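AvrA (Salmonella typhimurium, PDB 6BE0) probably transfers acetyl groups from acetyl-CoA to serine and threonine residues of target proteins, and binds inositol hexakisphosphate and coenzyme A. Local coordinates at residues K238-Y249 against V261-F272. Numbering follows the deposited sequence.
Sequences KHTQGAQRLNEY and VNKKNETLYERF. With IHP (inositol hexakisphosphate), chain B; COA (coenzyme A), chain C.
The inositol hexakisphosphate pocket of this YopJ-family protein is partly built where K238 and H239 meet V261, N262 and R271. K238 runs along V261, and a bend at chi3 turns its ammonium to the V261 carbonyl: NZ donates to V261 O at 2.7 Å, tilted 34° from the carbonyl plane. The same nitrogen bonds IHP O33, and lies very close to O34 of another phosphate, at a distance too short to be taken literally. H239 NE2 donates to IHP O23 (2.8 Å), which lies at the ring edge, while H239 ND1 is bonded to S287. The R271 guanidinium stands almost perpendicular to that ring, planes 89° apart, with R271 NH2 close to H239 CE1, and IHP O24 sits over the centre of one guanidinium face, 3.0 Å above it. K263 adds bonds from its backbone N and NZ; K196 and K291 also bond the ligand.

Beyond the pocket, helices 243-249 and 268-272 run antiparallel (173°), their axes 11.5 Å apart at closest approach, with apolar side chains filling the interval. L246 projects toward the second helix and divides its branches: CD1 packs on F272 CD1 at 3.5 Å, CD2 on L268 CD2 at 3.9 Å. The far end of the F272 ring reaches A243 CB. On the partly exposed side, Y269 OH gives a weak hydrogen bond to N247 OD1 (2.8 Å), amide and ring crossing at about a right angle. T267 and E270 close a capping box at the start of the second helix: E270 N donates to T267 OG1, T267 N to E270 OE1. At the N-terminus of the first, Q244 N donates to the coenzyme A phosphate oxygen O9A at 2.7 Å.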
ATOM      1  N   LYS A 238      -6.013   4.574  -7.562  1.00 35.72           N
ATOM      2  CA  LYS A 238      -5.477   5.067  -8.823  1.00 35.69           C
ATOM      3  C   LYS A 238      -4.760   3.965  -9.602  1.00 33.83           C
ATOM      4  O   LYS A 238      -4.768   3.964 -10.833  1.00 35.62           O
ATOM      5  CB  LYS A 238      -4.525   6.234  -8.572  1.00 36.21           C
ATOM      6  CG  LYS A 238      -5.193   7.437  -7.922  1.00 38.98           C
ATOM      7  CD  LYS A 238      -4.206   8.568  -7.671  1.00 40.72           C
ATOM      8  CE  LYS A 238      -3.643   9.117  -8.972  1.00 41.57           C
ATOM      9  NZ  LYS A 238      -2.827  10.340  -8.755  1.00 41.80           N
ATOM     10  N   HIS A 239      -4.153   3.028  -8.877  1.00 35.49           N
ATOM     11  CA  HIS A 239      -3.392   1.944  -9.499  1.00 36.55           C
ATOM     12  C   HIS A 239      -4.178   0.638  -9.560  1.00 33.17           C
ATOM     13  O   HIS A 239      -3.598  -0.419  -9.811  1.00 33.50           O
ATOM     14  CB  HIS A 239      -2.083   1.711  -8.739  1.00 31.23           C
ATOM     15  CG  HIS A 239      -1.173   2.898  -8.724  1.00 32.31           C
ATOM     16  ND1 HIS A 239      -0.516   3.346  -9.850  1.00 32.97           N
ATOM     17  CD2 HIS A 239      -0.807   3.729  -7.719  1.00 32.35           C
ATOM     18  CE1 HIS A 239       0.213   4.402  -9.542  1.00 37.06           C
ATOM     19  NE2 HIS A 239       0.055   4.656  -8.254  1.00 38.19           N
ATOM     20  N   THR A 240      -5.488   0.708  -9.329  1.00 35.52           N
ATOM     21  CA  THR A 240      -6.334  -0.482  -9.362  1.00 37.94           C
ATOM     22  C   THR A 240      -6.152  -1.244 -10.668  1.00 38.37           C
ATOM     23  O   THR A 240      -6.263  -0.675 -11.754  1.00 43.00           O
ATOM     24  CB  THR A 240      -7.825  -0.133  -9.199  1.00 37.97           C
ATOM     25  OG1 THR A 240      -8.013   0.625  -8.000  1.00 37.71           O
ATOM     26  CG2 THR A 240      -8.672  -1.400  -9.127  1.00 41.19           C
ATOM     27  N   GLN A 241      -5.867  -2.535 -10.545  1.00 37.04           N
ATOM     28  CA  GLN A 241      -5.616  -3.389 -11.696  1.00 40.83           C
ATOM     29  C   GLN A 241      -6.853  -4.217 -12.026  1.00 41.97           C
ATOM     30  O   GLN A 241      -6.878  -5.426 -11.816  1.00 47.97           O
ATOM     31  CB  GLN A 241      -4.412  -4.293 -11.425  1.00 38.97           C
ATOM     32  CG  GLN A 241      -3.099  -3.526 -11.345  1.00 37.39           C
ATOM     33  CD  GLN A 241      -1.948  -4.361 -10.821  1.00 37.20           C
ATOM     34  OE1 GLN A 241      -2.137  -5.263 -10.006  1.00 36.82           O
ATOM     35  NE2 GLN A 241      -0.742  -4.060 -11.287  1.00 39.53           N
ATOM     36  N   GLY A 242      -7.879  -3.552 -12.545  1.00 43.10           N
ATOM     37  CA  GLY A 242      -9.125  -4.214 -12.884  1.00 47.34           C
ATOM     38  C   GLY A 242     -10.261  -3.224 -13.061  1.00 47.06           C
ATOM     39  O   GLY A 242     -10.625  -2.510 -12.127  1.00 51.41           O
ATOM     40  N   ALA A 243     -10.820  -3.182 -14.266  1.00 53.76           N
ATOM     41  CA  ALA A 243     -11.923  -2.280 -14.571  1.00 54.39           C
ATOM     42  C   ALA A 243     -13.151  -2.619 -13.730  1.00 57.33           C
ATOM     43  O   ALA A 243     -13.852  -1.727 -13.249  1.00 55.58           O
ATOM     44  CB  ALA A 243     -12.262  -2.340 -16.052  1.00 57.96           C
ATOM     45  N   GLN A 244     -13.405  -3.912 -13.558  1.00 61.07           N
ATOM     46  CA  GLN A 244     -14.524  -4.371 -12.745  1.00 62.33           C
ATOM     47  C   GLN A 244     -14.357  -3.910 -11.303  1.00 59.33           C
ATOM     48  O   GLN A 244     -15.320  -3.497 -10.659  1.00 61.59           O
ATOM     49  CB  GLN A 244     -14.643  -5.896 -12.802  1.00 65.95           C
ATOM     50  CG  GLN A 244     -15.791  -6.467 -11.977  1.00 69.78           C
ATOM     51  CD  GLN A 244     -17.150  -5.979 -12.446  1.00 77.27           C
ATOM     52  OE1 GLN A 244     -17.394  -5.843 -13.646  1.00 80.51           O
ATOM     53  NE2 GLN A 244     -18.041  -5.708 -11.499  1.00 77.62           N
ATOM     54  N   ARG A 245     -13.129  -3.984 -10.803  1.00 46.98           N
ATOM     55  CA  ARG A 245     -12.835  -3.587  -9.431  1.00 43.79           C
ATOM     56  C   ARG A 245     -13.113  -2.102  -9.212  1.00 42.85           C
ATOM     57  O   ARG A 245     -13.591  -1.701  -8.151  1.00 41.96           O
ATOM     58  CB  ARG A 245     -11.378  -3.905  -9.087  1.00 40.91           C
ATOM     59  CG  ARG A 245     -10.968  -3.557  -7.663  1.00 37.85           C
ATOM     60  CD  ARG A 245     -11.718  -4.372  -6.620  1.00 38.51           C
ATOM     61  NE  ARG A 245     -11.435  -3.897  -5.266  1.00 35.91           N
ATOM     62  CZ  ARG A 245     -12.095  -2.915  -4.659  1.00 35.47           C
ATOM     63  NH1 ARG A 245     -13.094  -2.291  -5.272  1.00 37.54           N
ATOM     64  NH2 ARG A 245     -11.759  -2.553  -3.429  1.00 33.32           N
ATOM     65  N   LEU A 246     -12.804  -1.291 -10.219  1.00 49.29           N
ATOM     66  CA  LEU A 246     -13.087   0.137 -10.156  1.00 50.21           C
ATOM     67  C   LEU A 246     -14.590   0.389 -10.195  1.00 56.24           C
ATOM     68  O   LEU A 246     -15.093   1.274  -9.504  1.00 60.75           O
ATOM     69  CB  LEU A 246     -12.402   0.879 -11.306  1.00 55.50           C
ATOM     70  CG  LEU A 246     -10.892   1.104 -11.191  1.00 50.19           C
ATOM     71  CD1 LEU A 246     -10.366   1.761 -12.457  1.00 48.52           C
ATOM     72  CD2 LEU A 246     -10.546   1.953  -9.976  1.00 47.02           C
ATOM     73  N   ASN A 247     -15.304  -0.390 -11.004  1.00 54.35           N
ATOM     74  CA  ASN A 247     -16.757  -0.278 -11.080  1.00 57.71           C
ATOM     75  C   ASN A 247     -17.406  -0.586  -9.737  1.00 57.53           C
ATOM     76  O   ASN A 247     -18.469  -0.062  -9.415  1.00 66.82           O
ATOM     77  CB  ASN A 247     -17.326  -1.217 -12.145  1.00 61.15           C
ATOM     78  CG  ASN A 247     -16.837  -0.887 -13.540  1.00 63.12           C
ATOM     79  OD1 ASN A 247     -16.343   0.211 -13.797  1.00 66.29           O
ATOM     80  ND2 ASN A 247     -16.980  -1.839 -14.454  1.00 65.18           N
ATOM     81  N   GLU A 248     -16.764  -1.447  -8.956  1.00 58.25           N
ATOM     82  CA  GLU A 248     -17.276  -1.804  -7.641  1.00 59.14           C
ATOM     83  C   GLU A 248     -17.053  -0.674  -6.645  1.00 58.04           C
ATOM     84  O   GLU A 248     -17.846  -0.484  -5.723  1.00 63.71           O
ATOM     85  CB  GLU A 248     -16.613  -3.090  -7.141  1.00 58.40           C
ATOM     86  CG  GLU A 248     -17.009  -4.329  -7.930  1.00 58.68           C
ATOM     87  CD  GLU A 248     -16.149  -5.533  -7.601  1.00 64.40           C
ATOM     88  OE1 GLU A 248     -15.409  -5.480  -6.593  1.00 55.28           O
ATOM     89  OE2 GLU A 248     -16.214  -6.530  -8.354  1.00 65.32           O
ATOM     90  N   TYR A 249     -15.974   0.080  -6.834  1.00 46.11           N
ATOM     91  CA  TYR A 249     -15.663   1.186  -5.938  1.00 42.84           C
ATOM     92  C   TYR A 249     -16.582   2.381  -6.180  1.00 45.77           C
ATOM     93  O   TYR A 249     -17.074   2.991  -5.231  1.00 50.85           O
ATOM     94  CB  TYR A 249     -14.204   1.620  -6.092  1.00 40.52           C
ATOM     95  CG  TYR A 249     -13.859   2.818  -5.233  1.00 39.78           C
ATOM     96  CD1 TYR A 249     -13.728   2.693  -3.857  1.00 38.65           C
ATOM     97  CD2 TYR A 249     -13.678   4.073  -5.795  1.00 41.29           C
ATOM     98  CE1 TYR A 249     -13.424   3.780  -3.067  1.00 39.21           C
ATOM     99  CE2 TYR A 249     -13.373   5.168  -5.012  1.00 41.93           C
ATOM    100  CZ  TYR A 249     -13.246   5.015  -3.648  1.00 44.19           C
ATOM    101  OH  TYR A 249     -12.941   6.102  -2.863  1.00 42.63           O
ATOM    102  N   VAL A 261      -8.029  13.047 -10.186  1.00 49.32           N
ATOM    103  CA  VAL A 261      -7.137  12.313  -9.291  1.00 47.08           C
ATOM    104  C   VAL A 261      -5.675  12.745  -9.425  1.00 46.31           C
ATOM    105  O   VAL A 261      -4.802  12.192  -8.755  1.00 46.89           O
ATOM    106  CB  VAL A 261      -7.230  10.791  -9.542  1.00 45.94           C
ATOM    107  CG1 VAL A 261      -8.641  10.294  -9.270  1.00 48.80           C
ATOM    108  CG2 VAL A 261      -6.810  10.448 -10.965  1.00 51.45           C
ATOM    109  N   ASN A 262      -5.405  13.728 -10.280  1.00 51.09           N
ATOM    110  CA  ASN A 262      -4.039  14.214 -10.457  1.00 52.30           C
ATOM    111  C   ASN A 262      -3.973  15.596 -11.106  1.00 54.31           C
ATOM    112  O   ASN A 262      -4.998  16.177 -11.463  1.00 61.72           O
ATOM    113  CB  ASN A 262      -3.229  13.212 -11.287  1.00 49.84           C
ATOM    114  CG  ASN A 262      -3.821  12.971 -12.665  1.00 52.46           C
ATOM    115  OD1 ASN A 262      -4.739  13.669 -13.095  1.00 59.15           O
ATOM    116  ND2 ASN A 262      -3.290  11.977 -13.365  1.00 49.69           N
ATOM    117  N   LYS A 263      -2.756  16.112 -11.255  1.00 58.46           N
ATOM    118  CA  LYS A 263      -2.537  17.439 -11.825  1.00 60.69           C
ATOM    119  C   LYS A 263      -2.721  17.447 -13.340  1.00 63.45           C
ATOM    120  O   LYS A 263      -2.683  18.504 -13.969  1.00 71.88           O
ATOM    121  CB  LYS A 263      -1.136  17.941 -11.467  1.00 60.62           C
ATOM    122  CG  LYS A 263      -0.912  18.114  -9.975  1.00 58.89           C
ATOM    123  CD  LYS A 263       0.560  18.261  -9.629  1.00 58.53           C
ATOM    124  CE  LYS A 263       0.782  18.098  -8.132  1.00 65.96           C
ATOM    125  NZ  LYS A 263       2.224  18.105  -7.757  1.00 70.49           N
ATOM    126  N   LYS A 264      -2.920  16.268 -13.922  1.00 56.56           N
ATOM    127  CA  LYS A 264      -3.159  16.152 -15.357  1.00 59.44           C
ATOM    128  C   LYS A 264      -4.653  16.231 -15.667  1.00 61.37           C
ATOM    129  O   LYS A 264      -5.076  15.980 -16.795  1.00 63.71           O
ATOM    130  CB  LYS A 264      -2.565  14.846 -15.888  1.00 57.31           C
ATOM    131  CG  LYS A 264      -1.067  14.735 -15.652  1.00 58.08           C
ATOM    132  CD  LYS A 264      -0.488  13.442 -16.196  1.00 56.15           C
ATOM    133  CE  LYS A 264       1.025  13.418 -16.032  1.00 57.15           C
ATOM    134  NZ  LYS A 264       1.642  12.184 -16.590  1.00 54.49           N
ATOM    135  N   ASN A 265      -5.439  16.587 -14.653  1.00 67.16           N
ATOM    136  CA  ASN A 265      -6.876  16.808 -14.802  1.00 72.24           C
ATOM    137  C   ASN A 265      -7.591  15.659 -15.506  1.00 68.48           C
ATOM    138  O   ASN A 265      -8.447  15.882 -16.363  1.00 75.74           O
ATOM    139  CB  ASN A 265      -7.130  18.115 -15.556  1.00 74.23           C
ATOM    140  CG  ASN A 265      -6.691  19.336 -14.770  1.00 76.77           C
ATOM    141  OD1 ASN A 265      -6.823  19.380 -13.545  1.00 73.44           O
ATOM    142  ND2 ASN A 265      -6.166  20.336 -15.471  1.00 84.15           N
ATOM    143  N   GLU A 266      -7.229  14.433 -15.141  1.00 64.81           N
ATOM    144  CA  GLU A 266      -7.908  13.247 -15.650  1.00 66.02           C
ATOM    145  C   GLU A 266      -8.600  12.518 -14.507  1.00 60.09           C
ATOM    146  O   GLU A 266      -8.077  12.438 -13.398  1.00 56.89           O
ATOM    147  CB  GLU A 266      -6.928  12.316 -16.372  1.00 63.58           C
ATOM    148  CG  GLU A 266      -5.647  12.018 -15.612  1.00 62.11           C
ATOM    149  CD  GLU A 266      -4.687  11.146 -16.408  1.00 59.05           C
ATOM    150  OE1 GLU A 266      -3.755  10.576 -15.805  1.00 57.85           O
ATOM    151  OE2 GLU A 266      -4.863  11.036 -17.640  1.00 58.92           O
ATOM    152  N   THR A 267      -9.790  11.999 -14.788  1.00 68.74           N
ATOM    153  CA  THR A 267     -10.584  11.322 -13.777  1.00 67.78           C
ATOM    154  C   THR A 267      -9.985   9.964 -13.438  1.00 67.18           C
ATOM    155  O   THR A 267      -9.020   9.527 -14.066  1.00 65.80           O
ATOM    156  CB  THR A 267     -12.039  11.130 -14.242  1.00 72.23           C
ATOM    157  OG1 THR A 267     -12.076  10.217 -15.345  1.00 72.35           O
ATOM    158  CG2 THR A 267     -12.647  12.461 -14.663  1.00 73.15           C
ATOM    159  N   LEU A 268     -10.560   9.306 -12.436  1.00 55.20           N
ATOM    160  CA  LEU A 268     -10.135   7.969 -12.043  1.00 49.25           C
ATOM    161  C   LEU A 268     -10.202   7.013 -13.230  1.00 49.68           C
ATOM    162  O   LEU A 268      -9.280   6.231 -13.464  1.00 47.76           O
ATOM    163  CB  LEU A 268     -11.007   7.452 -10.896  1.00 48.85           C
ATOM    164  CG  LEU A 268     -10.686   6.058 -10.356  1.00 47.41           C
ATOM    165  CD1 LEU A 268      -9.331   6.046  -9.663  1.00 44.20           C
ATOM    166  CD2 LEU A 268     -11.785   5.598  -9.412  1.00 54.20           C
ATOM    167  N   TYR A 269     -11.298   7.085 -13.978  1.00 61.65           N
ATOM    168  CA  TYR A 269     -11.486   6.239 -15.151  1.00 63.02           C
ATOM    169  C   TYR A 269     -10.560   6.640 -16.294  1.00 63.91           C
ATOM    170  O   TYR A 269      -9.962   5.784 -16.945  1.00 68.13           O
ATOM    171  CB  TYR A 269     -12.939   6.302 -15.631  1.00 65.25           C
ATOM    172  CG  TYR A 269     -13.908   5.390 -14.906  1.00 65.58           C
ATOM    173  CD1 TYR A 269     -13.487   4.199 -14.327  1.00 63.31           C
ATOM    174  CD2 TYR A 269     -15.254   5.718 -14.818  1.00 70.33           C
ATOM    175  CE1 TYR A 269     -14.375   3.370 -13.676  1.00 64.71           C
ATOM    176  CE2 TYR A 269     -16.148   4.894 -14.169  1.00 72.22           C
ATOM    177  CZ  TYR A 269     -15.703   3.722 -13.601  1.00 69.27           C
ATOM    178  OH  TYR A 269     -16.589   2.897 -12.956  1.00 73.71           O
ATOM    179  N   GLU A 270     -10.454   7.941 -16.542  1.00 60.56           N
ATOM    180  CA  GLU A 270      -9.609   8.439 -17.620  1.00 61.86           C
ATOM    181  C   GLU A 270      -8.155   8.051 -17.388  1.00 62.11           C
ATOM    182  O   GLU A 270      -7.432   7.732 -18.333  1.00 64.19           O
ATOM    183  CB  GLU A 270      -9.739   9.959 -17.750  1.00 65.38           C
ATOM    184  CG  GLU A 270     -11.028  10.416 -18.418  1.00 68.89           C
ATOM    185  CD  GLU A 270     -11.076  11.917 -18.634  1.00 73.81           C
ATOM    186  OE1 GLU A 270     -10.348  12.645 -17.926  1.00 71.73           O
ATOM    187  OE2 GLU A 270     -11.839  12.367 -19.516  1.00 79.43           O
ATOM    188  N   ARG A 271      -7.730   8.070 -16.129  1.00 58.05           N
ATOM    189  CA  ARG A 271      -6.366   7.690 -15.790  1.00 55.89           C
ATOM    190  C   ARG A 271      -6.147   6.189 -15.962  1.00 52.90           C
ATOM    191  O   ARG A 271      -5.090   5.761 -16.426  1.00 55.20           O
ATOM    192  CB  ARG A 271      -6.022   8.094 -14.355  1.00 53.09           C
ATOM    193  CG  ARG A 271      -4.821   7.338 -13.824  1.00 50.36           C
ATOM    194  CD  ARG A 271      -4.202   7.954 -12.586  1.00 51.53           C
ATOM    195  NE  ARG A 271      -3.216   7.037 -12.020  1.00 46.68           N
ATOM    196  CZ  ARG A 271      -2.047   6.751 -12.585  1.00 45.57           C
ATOM    197  NH1 ARG A 271      -1.697   7.315 -13.733  1.00 68.05           N
ATOM    198  NH2 ARG A 271      -1.224   5.896 -12.000  1.00 46.21           N
ATOM    199  N   PHE A 272      -7.139   5.395 -15.569  1.00 46.09           N
ATOM    200  CA  PHE A 272      -7.048   3.943 -15.685  1.00 46.43           C
ATOM    201  C   PHE A 272      -6.776   3.531 -17.125  1.00 47.54           C
ATOM    202  O   PHE A 272      -5.968   2.641 -17.383  1.00 47.72           O
ATOM    203  CB  PHE A 272      -8.334   3.276 -15.189  1.00 49.58           C
ATOM    204  CG  PHE A 272      -8.399   1.801 -15.477  1.00 50.75           C
ATOM    205  CD1 PHE A 272      -7.737   0.892 -14.669  1.00 50.78           C
ATOM    206  CD2 PHE A 272      -9.123   1.324 -16.559  1.00 53.32           C
ATOM    207  CE1 PHE A 272      -7.796  -0.465 -14.934  1.00 52.39           C
ATOM    208  CE2 PHE A 272      -9.186  -0.031 -16.827  1.00 55.28           C
ATOM    209  CZ  PHE A 272      -8.521  -0.925 -16.013  1.00 55.47           C
TER
HETATM  210  C1  IHP B 301       1.509  12.831  -6.920  1.00 78.54           C
HETATM  211  C2  IHP B 301       1.720  11.324  -6.838  1.00 69.88           C
HETATM  212  C3  IHP B 301       1.232  10.632  -8.099  1.00 67.42           C
HETATM  213  C4  IHP B 301       1.870  11.242  -9.330  1.00 79.01           C
HETATM  214  C5  IHP B 301       1.441  12.694  -9.429  1.00 73.21           C
HETATM  215  C6  IHP B 301       1.953  13.478  -8.230  1.00 78.55           C
HETATM  216  O11 IHP B 301       2.179  13.432  -5.826  1.00 69.77           O
HETATM  217  P1  IHP B 301       1.305  13.904  -4.577  1.00 75.18           P
HETATM  218  O21 IHP B 301       2.049  13.595  -3.298  1.00 93.13           O
HETATM  219  O31 IHP B 301      -0.024  13.179  -4.546  1.00 74.01           O
HETATM  220  O41 IHP B 301       1.069  15.388  -4.673  1.00 86.31           O
HETATM  221  O12 IHP B 301       3.115  11.029  -6.602  1.00 69.12           O
HETATM  222  P2  IHP B 301       3.556  10.309  -5.262  1.00 49.55           P
HETATM  223  O22 IHP B 301       3.006  11.038  -4.059  1.00 36.70           O
HETATM  224  O32 IHP B 301       3.048   8.888  -5.228  1.00 53.55           O
HETATM  225  O42 IHP B 301       5.066  10.298  -5.174  1.00 27.05           O
HETATM  226  O13 IHP B 301       1.508   9.233  -8.023  1.00 55.70           O
HETATM  227  P3  IHP B 301       0.298   8.209  -7.865  1.00 49.28           P
HETATM  228  O23 IHP B 301       0.694   7.095  -6.928  1.00 38.31           O
HETATM  229  O33 IHP B 301      -0.930   8.897  -7.315  1.00 28.69           O
HETATM  230  O43 IHP B 301      -0.034   7.613  -9.208  1.00 37.48           O
HETATM  231  O14 IHP B 301       1.542  10.480 -10.507  1.00100.62           O
HETATM  232  P4  IHP B 301       0.081  10.439 -11.188  1.00 55.44           P
HETATM  233  O24 IHP B 301      -0.269   9.009 -11.531  1.00 41.12           O
HETATM  234  O34 IHP B 301      -0.988  10.993 -10.273  1.00 48.71           O
HETATM  235  O44 IHP B 301       0.097  11.225 -12.470  1.00 48.35           O
HETATM  236  O15 IHP B 301       1.896  13.300 -10.640  1.00 75.85           O
HETATM  237  P5  IHP B 301       1.016  14.441 -11.299  1.00 52.27           P
HETATM  238  O25 IHP B 301       0.015  14.971 -10.294  1.00 33.57           O
HETATM  239  O35 IHP B 301       1.919  15.561 -11.748  1.00 41.35           O
HETATM  240  O45 IHP B 301       0.264  13.908 -12.494  1.00 47.66           O
HETATM  241  O16 IHP B 301       3.374  13.594  -8.285  1.00 80.80           O
HETATM  242  P6  IHP B 301       4.030  15.003  -8.110  1.00 54.83           P
HETATM  243  O26 IHP B 301       5.486  14.936  -8.491  1.00 38.91           O
HETATM  244  O36 IHP B 301       3.333  16.010  -8.989  1.00 57.44           O
HETATM  245  O46 IHP B 301       3.932  15.450  -6.672  1.00 45.69           O
HETATM  246  N1A COA C 302      -2.037  -7.366 -14.408  1.00 46.94           N
HETATM  247  C2A COA C 302      -3.121  -6.539 -14.501  1.00 45.68           C
HETATM  248  N3A COA C 302      -4.375  -7.020 -14.254  1.00 50.04           N
HETATM  249  C4A COA C 302      -4.560  -8.334 -13.913  1.00 52.71           C
HETATM  250  C5A COA C 302      -3.493  -9.157 -13.817  1.00 41.56           C
HETATM  251  C6A COA C 302      -2.220  -8.657 -14.070  1.00 38.20           C
HETATM  252  N6A COA C 302      -0.824  -8.947 -14.140  1.00 48.94           N
HETATM  253  N7A COA C 302      -3.941 -10.396 -13.465  1.00 54.56           N
HETATM  254  C8A COA C 302      -5.292 -10.331 -13.344  1.00 59.47           C
HETATM  255  N9A COA C 302      -5.680  -9.066 -13.620  1.00 62.41           N
HETATM  256  C1B COA C 302      -7.001  -8.531 -13.614  1.00 58.69           C
HETATM  257  C2B COA C 302      -7.429  -8.318 -14.840  1.00 63.90           C
HETATM  258  O2B COA C 302      -7.234  -6.926 -15.208  1.00 84.53           O
HETATM  259  C3B COA C 302      -9.007  -8.686 -14.810  1.00 82.50           C
HETATM  260  O3B COA C 302      -9.760  -7.633 -14.207  1.00 84.10           O
HETATM  261  P3B COA C 302     -10.866  -6.855 -15.086  1.00 67.69           P
HETATM  262  O7A COA C 302     -10.179  -5.985 -16.114  1.00 52.49           O
HETATM  263  O8A COA C 302     -11.757  -7.853 -15.783  1.00 77.48           O
HETATM  264  O9A COA C 302     -11.712  -5.985 -14.179  1.00 71.68           O
HETATM  265  C4B COA C 302      -9.079  -9.803 -14.049  1.00 85.62           C
HETATM  266  O4B COA C 302      -8.002  -9.601 -12.990  1.00 77.01           O
HETATM  267  C5B COA C 302      -8.782 -11.038 -14.887  1.00 93.33           C
HETATM  268  O5B COA C 302      -8.628 -12.172 -14.042  1.00 81.09           O
HETATM  269  P1A COA C 302      -9.743 -13.321 -14.060  1.00123.16           P
HETATM  270  O1A COA C 302     -11.090 -12.738 -14.458  1.00117.40           O
HETATM  271  O2A COA C 302      -9.333 -14.398 -15.049  1.00129.07           O
HETATM  272  O3A COA C 302      -9.855 -13.960 -12.614  1.00 91.01           O